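Side-chain contacts in fructuronate-tagaturonate epimerase UxaE from Cohnella laeviribosi in complex with 1 glycerol (Cohnella laeviribosi, PDB 6IL9), which probably interconverts fructuronate and tagaturonate as a zinc-dependent epimerase built on a TIM barrel: residues 72-75 / 76-79; 423-426 / 427-430. All coordinates share one frame; numbering follows the deposited sequence.

Interaction 1: 72-75 / 76-79; sequences RLVL and NRHF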
loop_
_atom_site.group_PDB
_atom_site.type_symbol
_atom_site.label_atom_id
_atom_site.label_comp_id
_atom_site.label_asym_id
_atom_site.label_seq_id
_atom_site.Cartn_x
_atom_site.Cartn_y
_atom_site.Cartn_z
ATOM N N ARG A 72 18.324 12.514 1.435
ATOM C CA ARG A 72 16.886 12.713 1.287
ATOM C C ARG A 72 16.379 13.747 2.281
ATOM O O ARG A 72 15.516 14.568 1.950
ATOM C CB ARG A 72 16.137 11.389 1.463
ATOM C CG ARG A 72 14.675 11.452 1.054
ATOM C CD ARG A 72 13.757 11.753 2.254
ATOM N NE ARG A 72 13.613 10.580 3.108
ATOM C CZ ARG A 72 12.821 10.511 4.171
ATOM N NH1 ARG A 72 12.092 11.559 4.532
ATOM N NH2 ARG A 72 12.761 9.388 4.871
ATOM N N LEU A 73 16.910 13.731 3.502
ATOM C CA LEU A 73 16.482 14.717 4.488
ATOM C C LEU A 73 16.911 16.116 4.071
ATOM O O LEU A 73 16.178 17.088 4.282
ATOM C CB LEU A 73 17.037 14.357 5.865
ATOM C CG LEU A 73 16.633 12.975 6.388
ATOM C CD1 LEU A 73 17.297 12.661 7.717
ATOM C CD2 LEU A 73 15.121 12.899 6.523
ATOM N N VAL A 74 18.084 16.233 3.446
ATOM C CA VAL A 74 18.510 17.519 2.901
ATOM C C VAL A 74 17.550 17.981 1.810
ATOM O O VAL A 74 17.123 19.144 1.781
ATOM C CB VAL A 74 19.954 17.422 2.382
ATOM C CG1 VAL A 74 20.386 18.752 1.797
ATOM C CG2 VAL A 74 20.878 16.965 3.497
ATOM N N LEU A 75 17.174 17.076 0.900
ATOM C CA LEU A 75 16.219 17.457 -0.136
ATOM C C LEU A 75 14.881 17.863 0.478
ATOM O O LEU A 75 14.236 18.807 0.008
ATOM C CB LEU A 75 16.021 16.312 -1.135
ATOM C CG LEU A 75 17.164 15.945 -2.082
ATOM C CD1 LEU A 75 16.652 14.977 -3.147
ATOM C CD2 LEU A 75 17.762 17.173 -2.734
ATOM N N ASN A 76 14.456 17.162 1.536
ATOM C CA ASN A 76 13.213 17.513 2.218
ATOM C C ASN A 76 13.239 18.955 2.707
ATOM O O ASN A 76 12.226 19.661 2.639
ATOM C CB ASN A 76 12.976 16.582 3.407
ATOM C CG ASN A 76 12.400 15.222 3.019
ATOM O OD1 ASN A 76 12.339 14.332 3.862
ATOM N ND2 ASN A 76 11.980 15.057 1.766
ATOM N N ARG A 77 14.391 19.407 3.217
ATOM C CA ARG A 77 14.471 20.757 3.765
ATOM C C ARG A 77 14.361 21.820 2.680
ATOM O O ARG A 77 13.752 22.874 2.898
ATOM C CB ARG A 77 15.769 20.931 4.553
ATOM C CG ARG A 77 16.018 22.378 5.003
ATOM C CD ARG A 77 17.107 22.479 6.066
ATOM N NE ARG A 77 18.347 21.808 5.672
ATOM C CZ ARG A 77 18.695 20.585 6.065
ATOM N NH1 ARG A 77 19.844 20.052 5.653
ATOM N NH2 ARG A 77 17.894 19.894 6.867
ATOM N N HIS A 78 14.933 21.567 1.503
ATOM C CA HIS A 78 14.982 22.570 0.451
ATOM C C HIS A 78 13.869 22.431 -0.580
ATOM O O HIS A 78 13.618 23.380 -1.331
ATOM C CB HIS A 78 16.343 22.519 -0.256
ATOM C CG HIS A 78 17.497 22.835 0.646
ATOM N ND1 HIS A 78 18.087 24.081 0.690
ATOM C CD2 HIS A 78 18.161 22.072 1.547
ATOM C CE1 HIS A 78 19.066 24.071 1.577
ATOM N NE2 HIS A 78 19.134 22.864 2.110
ATOM N N PHE A 79 13.198 21.284 -0.639
ATOM C CA PHE A 79 12.162 21.031 -1.636
ATOM C C PHE A 79 10.962 20.416 -0.930
ATOM O O PHE A 79 10.858 19.187 -0.801
ATOM C CB PHE A 79 12.688 20.133 -2.751
ATOM C CG PHE A 79 13.875 20.705 -3.466
ATOM C CD1 PHE A 79 13.709 21.707 -4.405
ATOM C CD2 PHE A 79 15.158 20.251 -3.185
ATOM C CE1 PHE A 79 14.800 22.241 -5.069
ATOM C CE2 PHE A 79 16.258 20.784 -3.846
ATOM C CZ PHE A 79 16.074 21.783 -4.789
#
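Arg72 and Asn76 meet through their side chains as well as their backbones, one turn apart on helix 69-78. Arg72 NH1 donates to Asn76 OD1 at 2.9 Å. The bond lies in the carbonyl plane of the amide and close to the guanidinium plane, with an N-H...O angle of 152°. The two flat groups are nonetheless turned 64° apart. Arg72 CG stands anti to the backbone N (chi1 -168°), and bends at chi2 and chi3 carry the guanidinium to Asn76, one turn further on. Leu73 CD2 covers one guanidinium face near its rim. Each group has a second partner: Arg72 NE forms a salt bridge with Asp140, and Asn76 ND2 bonds to Thr82.

Among the backbone bonds, Asn76 N to Arg72 O is 2.8 Å. Arg77 N to Leu73 O and His78 N to Val74 O continue the helical pattern. Phe79 N still reaches Leu75 O at 2.8 Å.

Looser contacts add to these. Leu75 CD2 sits 4.1 Å from Phe79 CD2, an apolar pair. Val74 CG1 lies alongside the His78 ring, 4.0 Å from His78 CD2. Val74 O lies at the edge of the same ring, 3.1 Å from His78 CD2. Val74 CG2 touches Arg77 NH1 at 3.9 Å. Arg77 NH1 forms a salt bridge with Glu53 of helix 49-53, and His78 NE2 a hydrogen bond to it. Leu75 packs on Tyr144 of helix 135-149.

This is the C-terminal end of an alpha-helix with i to i+4 pairing, where Phe79 is the first residue to leave helical geometry.

Interaction 2: 423-426 / 427-430; sequences EELP and SYMN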
loop_
_atom_site.group_PDB
_atom_site.type_symbol
_atom_site.label_atom_id
_atom_site.label_comp_id
_atom_site.label_asym_id
_atom_site.label_seq_id
_atom_site.Cartn_x
_atom_site.Cartn_y
_atom_site.Cartn_z
ATOM N N GLU A 423 10.246 -18.604 -24.078
ATOM C CA GLU A 423 9.343 -17.614 -24.648
ATOM C C GLU A 423 7.991 -17.621 -23.951
ATOM O O GLU A 423 7.287 -16.606 -23.960
ATOM C CB GLU A 423 9.162 -17.865 -26.144
ATOM C CG GLU A 423 10.463 -18.106 -26.896
ATOM C CD GLU A 423 10.801 -19.584 -27.027
ATOM O OE1 GLU A 423 10.223 -20.253 -27.917
ATOM O OE2 GLU A 423 11.647 -20.072 -26.241
ATOM N N GLU A 424 7.614 -18.748 -23.354
ATOM C CA GLU A 424 6.322 -18.898 -22.697
ATOM C C GLU A 424 6.347 -18.557 -21.212
ATOM O O GLU A 424 5.274 -18.427 -20.612
ATOM C CB GLU A 424 5.808 -20.334 -22.833
ATOM C CG GLU A 424 5.420 -20.766 -24.225
ATOM C CD GLU A 424 5.143 -22.266 -24.288
ATOM O OE1 GLU A 424 5.833 -23.025 -23.577
ATOM O OE2 GLU A 424 4.238 -22.688 -25.039
ATOM N N LEU A 425 7.522 -18.453 -20.596
ATOM C CA LEU A 425 7.581 -18.161 -19.165
ATOM C C LEU A 425 6.763 -16.942 -18.752
ATOM O O LEU A 425 6.128 -17.002 -17.684
ATOM C CB LEU A 425 9.044 -18.000 -18.727
ATOM C CG LEU A 425 9.883 -19.287 -18.738
ATOM C CD1 LEU A 425 11.306 -18.947 -18.384
ATOM C CD2 LEU A 425 9.356 -20.342 -17.760
ATOM N N PRO A 426 6.709 -15.843 -19.516
ATOM C CA PRO A 426 5.901 -14.694 -19.074
ATOM C C PRO A 426 4.419 -14.996 -18.935
ATOM O O PRO A 426 3.732 -14.288 -18.185
ATOM C CB PRO A 426 6.152 -13.646 -20.167
ATOM C CG PRO A 426 7.519 -13.977 -20.680
ATOM C CD PRO A 426 7.564 -15.482 -20.669
ATOM N N SER A 427 3.914 -16.028 -19.621
ATOM C CA SER A 427 2.498 -16.370 -19.528
ATOM C C SER A 427 2.101 -16.773 -18.112
ATOM O O SER A 427 0.928 -16.636 -17.740
ATOM C CB SER A 427 2.158 -17.482 -20.526
ATOM O OG SER A 427 2.851 -18.689 -20.242
ATOM N N TYR A 428 3.050 -17.267 -17.306
ATOM C CA TYR A 428 2.735 -17.573 -15.910
ATOM C C TYR A 428 2.148 -16.365 -15.188
ATOM O O TYR A 428 1.262 -16.510 -14.336
ATOM C CB TYR A 428 3.987 -18.020 -15.164
ATOM C CG TYR A 428 4.441 -19.437 -15.402
ATOM C CD1 TYR A 428 3.598 -20.521 -15.152
ATOM C CD2 TYR A 428 5.741 -19.692 -15.826
ATOM C CE1 TYR A 428 4.045 -21.829 -15.344
ATOM C CE2 TYR A 428 6.191 -20.991 -16.023
ATOM C CZ TYR A 428 5.345 -22.046 -15.779
ATOM O OH TYR A 428 5.822 -23.327 -15.968
ATOM N N MET A 429 2.665 -15.167 -15.475
ATOM C CA MET A 429 2.226 -13.984 -14.742
ATOM C C MET A 429 0.874 -13.473 -15.219
ATOM O O MET A 429 0.408 -12.426 -14.745
ATOM C CB MET A 429 3.296 -12.887 -14.814
ATOM C CG MET A 429 4.534 -13.191 -13.936
ATOM S SD MET A 429 4.256 -13.502 -12.157
ATOM C CE MET A 429 4.081 -15.300 -12.155
ATOM N N ASN A 430 0.220 -14.210 -16.115
ATOM C CA ASN A 430 -1.171 -13.978 -16.468
ATOM C C ASN A 430 -2.119 -14.998 -15.853
ATOM O O ASN A 430 -3.321 -14.913 -16.097
ATOM C CB ASN A 430 -1.356 -14.002 -17.989
ATOM C CG ASN A 430 -0.633 -12.874 -18.677
ATOM O OD1 ASN A 430 -0.517 -11.777 -18.127
ATOM N ND2 ASN A 430 -0.120 -13.140 -19.872
#
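The Tyr428 ring meets Leu425 at its edge: Leu425 CD2 lies in the ring plane, 3.7 Å from Tyr428 CE2. The two side chains cross at a slant. Leu425 O also comes near the ring, 3.3 Å from Tyr428 CD2, in an oblique position. Elsewhere round the ring, Arg415 makes a cation-pi contact and His391 meets it with the planes at about 45°. Tyr428 CG is anti to its own carbonyl carbon (chi1 -78°), which turns the ring back beside Leu425. The ring's OH is bonded to Arg415 O. With an alanine here, Leu425 CD2 would probably face a gap, and Arg415 would lose both its aromatic partner and the hydroxyl bonded to its O.

Ser427 N donates to Glu424 O at 2.9 Å. Ser427 OG is also bonded to Glu424 O, at 2.5 Å, a value so short that it is doubtful as a length. OG stands between the backbone N and the carbonyl carbon (chi1 63°), and this rotation brings it to the same oxygen as the amide. Arg415 NH2 is a further partner of OG.

Two more bonds with the same spacing cross between the segments. Tyr428 N donates to Leu425 O at 3.1 Å, and Met429 N to Pro426 O at 3.0 Å. In both, and in the Ser427 amide bond, the donor sits well above the carbonyl plane. Asn430 N to Ser427 O, within 427-430, extends the series. Leu425 and Met429 pack on Tyr387 of helix 384-402.

The contact thus combines consecutive i to i+3 backbone bonds with an apolar Leu-Tyr pair. The amide of Ser427 is likely to fix Glu424 O, with OG adding to its hold, while Arg415 ties Ser427 and Tyr428 together.

How the interactions relate
Interactions 1 and 2 are separate local contacts of one chain. Their centres are about 42 Å apart, and their nearest atoms about 30 Å, so they do not touch. Interaction 1 closes a helix that follows strand 62-66 of the antiparallel sheet and packs against helix 135-149. Interaction 2 lies far later in the chain, between helices 384-402 and 432-440, after the last strand of the eight-stranded barrel. Neither includes the zinc ligands His161, Asp273 and His343. The bonding also differs: interaction 1 is mainly i to i+4, interaction 2 i to i+3. Both are structural packing. Arg72 within interaction 1 and Arg415 beside interaction 2 each bond to these turns.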